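Local coordinates for tailspike protein (Acinetobacter phage vB_ApiP_P1, PDB 6E1R) that probably recognises and degrades the capsular polysaccharide of its Acinetobacter host, as a trimeric phage tailspike with a beta-helical body, at residues A[128-133]-A[163-168]; A[255-260]-A[280-285]. One frame throughout, in Å; residues are numbered along the deposited sequence.

Contact 1: residues A[128-133]-A[163-168]; sequences TLRIEG and SSYFGK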
ATOM      1  N   THR A 128       8.461  28.693   5.435  1.00 42.87           N
ATOM      2  CA  THR A 128       9.745  27.992   5.359  1.00 40.70           C
ATOM      3  C   THR A 128      10.391  27.789   6.726  1.00 36.36           C
ATOM      4  O   THR A 128      11.611  27.618   6.815  1.00 41.91           O
ATOM      5  CB  THR A 128      10.723  28.704   4.417  1.00 41.00           C
ATOM      6  OG1 THR A 128      11.121  29.956   4.991  1.00 40.28           O
ATOM      7  CG2 THR A 128      10.073  28.946   3.064  1.00 38.74           C
ATOM      8  N   LEU A 129       9.606  27.792   7.801  1.00 35.66           N
ATOM      9  CA  LEU A 129      10.163  27.557   9.128  1.00 40.93           C
ATOM     10  C   LEU A 129      10.549  26.093   9.289  1.00 41.83           C
ATOM     11  O   LEU A 129       9.712  25.201   9.125  1.00 47.61           O
ATOM     12  CB  LEU A 129       9.164  27.950  10.211  1.00 40.35           C
ATOM     13  CG  LEU A 129       9.596  27.481  11.608  1.00 39.72           C
ATOM     14  CD1 LEU A 129      10.840  28.225  12.085  1.00 36.22           C
ATOM     15  CD2 LEU A 129       8.465  27.592  12.620  1.00 34.77           C
ATOM     16  N   ARG A 130      11.812  25.847   9.619  1.00 44.57           N
ATOM     17  CA  ARG A 130      12.282  24.521  10.004  1.00 46.66           C
ATOM     18  C   ARG A 130      12.731  24.595  11.457  1.00 53.65           C
ATOM     19  O   ARG A 130      13.746  25.228  11.767  1.00 55.18           O
ATOM     20  CB  ARG A 130      13.414  24.049   9.092  1.00 46.59           C
ATOM     21  CG  ARG A 130      14.059  22.746   9.529  1.00 45.01           C
ATOM     22  CD  ARG A 130      15.225  22.390   8.626  1.00 47.75           C
ATOM     23  NE  ARG A 130      16.025  21.297   9.169  1.00 50.93           N
ATOM     24  CZ  ARG A 130      17.216  20.944   8.698  1.00 53.17           C
ATOM     25  NH1 ARG A 130      17.742  21.593   7.668  1.00 52.86           N
ATOM     26  NH2 ARG A 130      17.879  19.937   9.251  1.00 54.28           N
ATOM     27  N   ILE A 131      11.975  23.954  12.344  1.00 52.90           N
ATOM     28  CA  ILE A 131      12.228  23.997  13.778  1.00 50.95           C
ATOM     29  C   ILE A 131      12.304  22.567  14.295  1.00 50.95           C
ATOM     30  O   ILE A 131      11.448  21.737  13.968  1.00 50.38           O
ATOM     31  CB  ILE A 131      11.145  24.807  14.520  1.00 49.43           C
ATOM     32  CG1 ILE A 131      11.347  24.738  16.034  1.00 49.71           C
ATOM     33  CG2 ILE A 131       9.746  24.343  14.125  1.00 49.56           C
ATOM     34  CD1 ILE A 131      10.366  25.592  16.807  1.00 51.39           C
ATOM     35  N   GLU A 132      13.337  22.276  15.083  1.00 51.73           N
ATOM     36  CA  GLU A 132      13.593  20.932  15.579  1.00 49.93           C
ATOM     37  C   GLU A 132      13.849  20.974  17.081  1.00 48.25           C
ATOM     38  O   GLU A 132      14.094  22.032  17.666  1.00 51.30           O
ATOM     39  CB  GLU A 132      14.782  20.288  14.850  1.00 48.54           C
ATOM     40  CG  GLU A 132      14.628  20.232  13.337  1.00 43.61           C
ATOM     41  CD  GLU A 132      15.844  19.645  12.644  1.00 48.83           C
ATOM     42  OE1 GLU A 132      16.970  19.846  13.146  1.00 56.79           O
ATOM     43  OE2 GLU A 132      15.676  18.990  11.594  1.00 51.04           O
ATOM     44  N   GLY A 133      13.788  19.801  17.700  1.00 41.25           N
ATOM     45  CA  GLY A 133      14.055  19.674  19.119  1.00 43.33           C
ATOM     46  C   GLY A 133      15.078  18.590  19.386  1.00 46.60           C
ATOM     47  O   GLY A 133      15.134  17.574  18.694  1.00 47.99           O
ATOM     48  N   SER A 163       5.001  25.738   3.462  1.00 42.63           N
ATOM     49  CA  SER A 163       6.343  25.185   3.617  1.00 42.23           C
ATOM     50  C   SER A 163       6.821  25.329   5.055  1.00 47.38           C
ATOM     51  O   SER A 163       7.035  26.444   5.539  1.00 53.89           O
ATOM     52  CB  SER A 163       7.331  25.843   2.648  1.00 38.02           C
ATOM     53  OG  SER A 163       6.938  25.638   1.304  1.00 39.80           O
ATOM     54  N   SER A 164       6.976  24.204   5.748  1.00 43.77           N
ATOM     55  CA  SER A 164       7.459  24.203   7.121  1.00 42.37           C
ATOM     56  C   SER A 164       7.940  22.799   7.461  1.00 45.31           C
ATOM     57  O   SER A 164       7.687  21.840   6.728  1.00 47.27           O
ATOM     58  CB  SER A 164       6.382  24.675   8.105  1.00 37.78           C
ATOM     59  OG  SER A 164       5.189  23.930   7.958  1.00 37.81           O
ATOM     60  N   TYR A 165       8.643  22.693   8.585  1.00 40.69           N
ATOM     61  CA  TYR A 165       9.145  21.410   9.056  1.00 35.27           C
ATOM     62  C   TYR A 165       9.152  21.420  10.575  1.00 39.66           C
ATOM     63  O   TYR A 165       9.681  22.351  11.189  1.00 49.43           O
ATOM     64  CB  TYR A 165      10.552  21.131   8.514  1.00 36.29           C
ATOM     65  CG  TYR A 165      11.083  19.753   8.848  1.00 44.82           C
ATOM     66  CD1 TYR A 165      11.753  19.513  10.043  1.00 45.93           C
ATOM     67  CD2 TYR A 165      10.918  18.692   7.966  1.00 46.86           C
ATOM     68  CE1 TYR A 165      12.239  18.257  10.350  1.00 47.19           C
ATOM     69  CE2 TYR A 165      11.402  17.432   8.265  1.00 49.89           C
ATOM     70  CZ  TYR A 165      12.062  17.220   9.458  1.00 51.21           C
ATOM     71  OH  TYR A 165      12.545  15.968   9.760  1.00 54.52           O
ATOM     72  N   PHE A 166       8.563  20.388  11.173  1.00 34.30           N
ATOM     73  CA  PHE A 166       8.494  20.248  12.624  1.00 34.73           C
ATOM     74  C   PHE A 166       9.081  18.895  12.993  1.00 39.26           C
ATOM     75  O   PHE A 166       8.464  17.856  12.736  1.00 45.82           O
ATOM     76  CB  PHE A 166       7.055  20.384  13.120  1.00 30.74           C
ATOM     77  CG  PHE A 166       6.456  21.729  12.847  1.00 30.86           C
ATOM     78  CD1 PHE A 166       5.830  21.991  11.640  1.00 38.06           C
ATOM     79  CD2 PHE A 166       6.527  22.737  13.792  1.00 39.24           C
ATOM     80  CE1 PHE A 166       5.283  23.230  11.383  1.00 40.96           C
ATOM     81  CE2 PHE A 166       5.982  23.978  13.541  1.00 45.01           C
ATOM     82  CZ  PHE A 166       5.361  24.226  12.334  1.00 45.47           C
ATOM     83  N   GLY A 167      10.265  18.909  13.598  1.00 36.42           N
ATOM     84  CA  GLY A 167      10.962  17.678  13.902  1.00 36.11           C
ATOM     85  C   GLY A 167      11.147  17.414  15.381  1.00 36.51           C
ATOM     86  O   GLY A 167      11.869  18.145  16.066  1.00 40.00           O
ATOM     87  N   LYS A 168      10.486  16.370  15.878  1.00 41.00           N
ATOM     88  CA  LYS A 168      10.685  15.860  17.233  1.00 42.45           C
ATOM     89  C   LYS A 168      10.403  16.938  18.283  1.00 42.37           C
ATOM     90  O   LYS A 168      11.264  17.323  19.077  1.00 47.83           O
ATOM     91  CB  LYS A 168      12.096  15.280  17.373  1.00 41.24           C
ATOM     92  CG  LYS A 168      12.377  14.210  16.327  1.00 45.07           C
ATOM     93  CD  LYS A 168      13.823  13.764  16.309  1.00 50.06           C
ATOM     94  CE  LYS A 168      14.034  12.684  15.257  1.00 52.26           C
ATOM     95  NZ  LYS A 168      15.469  12.327  15.087  1.00 60.99           N
TER

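Contact 2: residues A[255-260]-A[280-285]; sequences NCIFRK and ACDLEQ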
ATOM      1  N   ASN A 255       2.605   5.201  10.516  1.00 31.47           N
ATOM      2  CA  ASN A 255       2.916   4.649  11.837  1.00 35.14           C
ATOM      3  C   ASN A 255       2.507   5.585  12.972  1.00 33.72           C
ATOM      4  O   ASN A 255       3.100   5.562  14.053  1.00 36.11           O
ATOM      5  CB  ASN A 255       4.403   4.297  11.954  1.00 40.72           C
ATOM      6  CG  ASN A 255       4.889   3.441  10.803  1.00 44.63           C
ATOM      7  OD1 ASN A 255       4.736   2.219  10.815  1.00 43.04           O
ATOM      8  ND2 ASN A 255       5.483   4.079   9.801  1.00 45.62           N
ATOM      9  N   CYS A 256       1.498   6.419  12.743  1.00 28.44           N
ATOM     10  CA  CYS A 256       1.026   7.309  13.789  1.00 29.71           C
ATOM     11  C   CYS A 256       0.089   6.568  14.736  1.00 34.58           C
ATOM     12  O   CYS A 256      -0.486   5.530  14.401  1.00 39.70           O
ATOM     13  CB  CYS A 256       0.325   8.525  13.186  1.00 31.58           C
ATOM     14  SG  CYS A 256       1.416   9.573  12.206  1.00 41.98           S
ATOM     15  N   ILE A 257      -0.065   7.122  15.937  1.00 35.71           N
ATOM     16  CA  ILE A 257      -0.848   6.498  16.996  1.00 35.31           C
ATOM     17  C   ILE A 257      -1.895   7.492  17.479  1.00 38.15           C
ATOM     18  O   ILE A 257      -1.575   8.653  17.757  1.00 38.86           O
ATOM     19  CB  ILE A 257       0.038   6.033  18.167  1.00 32.25           C
ATOM     20  CG1 ILE A 257       1.091   5.039  17.677  1.00 30.24           C
ATOM     21  CG2 ILE A 257      -0.812   5.409  19.259  1.00 29.69           C
ATOM     22  CD1 ILE A 257       2.201   4.784  18.672  1.00 31.23           C
ATOM     23  N   PHE A 258      -3.142   7.031  17.586  1.00 32.12           N
ATOM     24  CA  PHE A 258      -4.258   7.844  18.061  1.00 30.71           C
ATOM     25  C   PHE A 258      -4.931   7.101  19.207  1.00 33.61           C
ATOM     26  O   PHE A 258      -5.626   6.107  18.978  1.00 35.97           O
ATOM     27  CB  PHE A 258      -5.257   8.126  16.938  1.00 26.10           C
ATOM     28  CG  PHE A 258      -4.658   8.817  15.745  1.00 27.87           C
ATOM     29  CD1 PHE A 258      -4.013   8.092  14.756  1.00 28.41           C
ATOM     30  CD2 PHE A 258      -4.754  10.192  15.605  1.00 26.99           C
ATOM     31  CE1 PHE A 258      -3.465   8.726  13.656  1.00 29.27           C
ATOM     32  CE2 PHE A 258      -4.209  10.832  14.507  1.00 27.29           C
ATOM     33  CZ  PHE A 258      -3.565  10.098  13.531  1.00 24.88           C
ATOM     34  N   ARG A 259      -4.720   7.575  20.436  1.00 40.97           N
ATOM     35  CA  ARG A 259      -5.247   6.930  21.630  1.00 40.81           C
ATOM     36  C   ARG A 259      -6.007   7.930  22.491  1.00 47.32           C
ATOM     37  O   ARG A 259      -5.695   9.123  22.511  1.00 44.00           O
ATOM     38  CB  ARG A 259      -4.140   6.288  22.483  1.00 39.03           C
ATOM     39  CG  ARG A 259      -3.476   5.074  21.869  1.00 37.09           C
ATOM     40  CD  ARG A 259      -2.594   4.405  22.909  1.00 40.69           C
ATOM     41  NE  ARG A 259      -1.980   3.179  22.414  1.00 47.77           N
ATOM     42  CZ  ARG A 259      -0.713   3.079  22.031  1.00 56.92           C
ATOM     43  NH1 ARG A 259       0.090   4.131  22.100  1.00 60.30           N
ATOM     44  NH2 ARG A 259      -0.246   1.920  21.592  1.00 60.76           N
ATOM     45  N   LYS A 260      -7.022   7.418  23.192  1.00 45.46           N
ATOM     46  CA  LYS A 260      -7.684   8.120  24.295  1.00 46.01           C
ATOM     47  C   LYS A 260      -8.371   9.404  23.835  1.00 45.47           C
ATOM     48  O   LYS A 260      -8.281  10.442  24.491  1.00 52.57           O
ATOM     49  CB  LYS A 260      -6.693   8.432  25.419  1.00 47.32           C
ATOM     50  CG  LYS A 260      -5.970   7.235  26.000  1.00 48.84           C
ATOM     51  CD  LYS A 260      -6.922   6.276  26.679  1.00 53.59           C
ATOM     52  CE  LYS A 260      -6.171   5.044  27.175  1.00 55.43           C
ATOM     53  NZ  LYS A 260      -5.124   5.397  28.189  1.00 53.61           N
ATOM     54  N   ALA A 280      -0.171   1.834   8.266  1.00 38.29           N
ATOM     55  CA  ALA A 280       0.278   1.150   9.482  1.00 33.49           C
ATOM     56  C   ALA A 280       0.043   1.997  10.731  1.00 34.83           C
ATOM     57  O   ALA A 280       0.838   1.980  11.673  1.00 38.13           O
ATOM     58  CB  ALA A 280       1.748   0.739   9.372  1.00 29.23           C
ATOM     59  N   CYS A 281      -1.062   2.735  10.749  1.00 31.39           N
ATOM     60  CA  CYS A 281      -1.383   3.571  11.893  1.00 29.87           C
ATOM     61  C   CYS A 281      -2.097   2.759  12.972  1.00 37.82           C
ATOM     62  O   CYS A 281      -2.561   1.639  12.746  1.00 42.08           O
ATOM     63  CB  CYS A 281      -2.233   4.766  11.465  1.00 29.22           C
ATOM     64  SG  CYS A 281      -1.363   5.935  10.397  1.00 33.65           S
ATOM     65  N   ASP A 282      -2.182   3.343  14.163  1.00 40.87           N
ATOM     66  CA  ASP A 282      -2.734   2.673  15.337  1.00 35.13           C
ATOM     67  C   ASP A 282      -3.821   3.556  15.935  1.00 37.24           C
ATOM     68  O   ASP A 282      -3.524   4.606  16.513  1.00 46.39           O
ATOM     69  CB  ASP A 282      -1.633   2.385  16.357  1.00 39.04           C
ATOM     70  CG  ASP A 282      -2.124   1.582  17.543  1.00 40.48           C
ATOM     71  OD1 ASP A 282      -3.248   1.043  17.485  1.00 38.54           O
ATOM     72  OD2 ASP A 282      -1.377   1.497  18.540  1.00 42.97           O
ATOM     73  N   LEU A 283      -5.074   3.131  15.800  1.00 32.57           N
ATOM     74  CA  LEU A 283      -6.230   3.842  16.344  1.00 35.28           C
ATOM     75  C   LEU A 283      -6.888   2.927  17.371  1.00 38.72           C
ATOM     76  O   LEU A 283      -7.713   2.080  17.020  1.00 40.38           O
ATOM     77  CB  LEU A 283      -7.219   4.248  15.242  1.00 32.02           C
ATOM     78  CG  LEU A 283      -6.835   5.344  14.242  1.00 34.03           C
ATOM     79  CD1 LEU A 283      -5.811   4.857  13.224  1.00 37.07           C
ATOM     80  CD2 LEU A 283      -8.077   5.877  13.543  1.00 31.46           C
ATOM     81  N   GLU A 284      -6.525   3.093  18.642  1.00 38.38           N
ATOM     82  CA  GLU A 284      -7.023   2.207  19.683  1.00 41.24           C
ATOM     83  C   GLU A 284      -7.262   2.979  20.972  1.00 44.74           C
ATOM     84  O   GLU A 284      -6.737   4.077  21.176  1.00 48.45           O
ATOM     85  CB  GLU A 284      -6.064   1.035  19.945  1.00 43.06           C
ATOM     86  CG  GLU A 284      -4.707   1.431  20.497  1.00 49.24           C
ATOM     87  CD  GLU A 284      -3.871   0.227  20.887  1.00 62.10           C
ATOM     88  OE1 GLU A 284      -4.409  -0.677  21.560  1.00 69.17           O
ATOM     89  OE2 GLU A 284      -2.680   0.176  20.518  1.00 66.95           O
ATOM     90  N   GLN A 285      -8.086   2.381  21.836  1.00 44.33           N
ATOM     91  CA  GLN A 285      -8.332   2.870  23.194  1.00 43.25           C
ATOM     92  C   GLN A 285      -8.957   4.263  23.208  1.00 41.22           C
ATOM     93  O   GLN A 285      -8.737   5.043  24.138  1.00 45.27           O
ATOM     94  CB  GLN A 285      -7.046   2.849  24.027  1.00 42.97           C
ATOM     95  CG  GLN A 285      -6.445   1.462  24.183  1.00 49.34           C
ATOM     96  CD  GLN A 285      -5.163   1.468  24.992  1.00 62.62           C
ATOM     97  OE1 GLN A 285      -4.779   2.489  25.561  1.00 73.11           O
ATOM     98  NE2 GLN A 285      -4.494   0.323  25.047  1.00 67.08           N
TER
HETATM   99  O   HOH W   1      -4.008   2.267  28.614  1.00 46.19           O

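Contact 1: residues A[128-133]-A[163-168]
Residues 128-133 and 163-168 run as parallel neighbours, their strands 129-133 and 164-167 only 3° apart in direction and 4.6 Å apart at closest approach, as successive rungs of a right-handed parallel beta-helix of the kind found in phage tailspikes. The ladder runs through Tyr165 N to Leu129 O (2.8 Å), Ile131 N to Tyr165 O (3.0 Å, nearly straight), Gly167 N to Ile131 O and Gly133 N to Gly167 O. Tyr165 thus uses both its N-H and its carbonyl on strand 129-133.

One face carries Ile131 and Phe166. CG2 of Ile131 meets CD2 of Phe166 at 3.6 Å, while the ring also lies against Phe195 with nearly parallel planes and edge-to-face with Phe182; this is the apolar interior of the coil. Leu129, on the same face, packs on helix 94-106.

The other face is polar and holds Arg130, Glu132 and Tyr165. With CG anti to the backbone N in both Arg130 (chi1 173°) and Tyr165 (chi1 -174°), the two side chains run alongside each other, and CG of Arg130 lies 4.0 Å from CD1 of Tyr165. Glu132 leans across toward the same ring, its OE2 3.7 Å from Tyr165 CE1. That oxygen also sits at the edge of the Arg130 guanidinium, in its plane, in a salt bridge to NH2 (3.4 Å) whose hydrogen bonds, from NE and NH2, are weak.

Stronger partners come from the second subunit: Lys168 bridges to Glu132 OE2, and the backbone oxygen of Gly133 accepts from Arg130 NH1. Lys168 of this chain reaches Glu132 and the Tyr165 ring of the third subunit in turn. The contact therefore divides its chemistry: apolar packing on the interior face, and on the other a charged group, Arg130 and Glu132, completed by Lys168 of the second subunit, where Glu132 probably offsets both positive charges.

Contact 2: residues A[255-260]-A[280-285]
Strands 257-259 and 281-284 lie parallel, 4.7 Å apart at closest approach and 5° from exact alignment, as consecutive rungs of the parallel beta-helix. Asp282 spans the middle of the ladder, its N donating to Cys256 O at 2.8 Å and its O accepting from Phe258 N at 2.7 Å; Glu284 N continues to Phe258 O.

Phe258 and Leu283 share the apolar face and point the same way. CD1 of the Phe258 ring lies 4.0 Å from Leu283 CG, and Asp282 O approaches the ring edge near its plane. Phe222 of the preceding rung stacks on Phe258, and Phe253 and Met266 also touch it.

Ile257, Arg259, Asp282 and Glu284 occupy the other face, where the last three form a salt-bridge network. Arg259 runs alongside Glu284, its NH2 donating to Glu284 OE2 at 3.2 Å from above the carboxylate plane. Asp282 is held differently: its carboxylate is turned 88° from the guanidinium, and OD2 lies well out of the guanidinium plane, so this salt bridge is one of charge alone. Ile257 CG2 lies over one face of the Arg259 guanidinium, toward its rim. Arg259 and Ile257 also pack on Gln192 of the third subunit, and Asn255 OD1 bonds Thr252 OG1 of that subunit.

Past the strands, Lys260 bends at chi2 (-64°) and chi4, bringing its CE to 3.3 Å from Gln285 OE1; a water donates to that oxygen and accepts a weak bond from Lys260 NZ.

Overall arrangement
Both contacts join neighbouring rungs of the central beta-helical body, but on different faces of the coil: contact 1 belongs to the row of strands that includes 111-113 and 189-196, contact 2 to the row with 221-222 and 306-309. They follow one another along the chain, contact 1 nearer the N-terminal end, with the rungs of 189-196 and 215-222 among those between. Their centres are 23 Å apart and their nearest atoms about 11 Å, so they do not touch. Each turns an apolar face into the coil. Both touch the third subunit, and contact 1 the second as well, so both rung pairs also take part in the trimer interfaces.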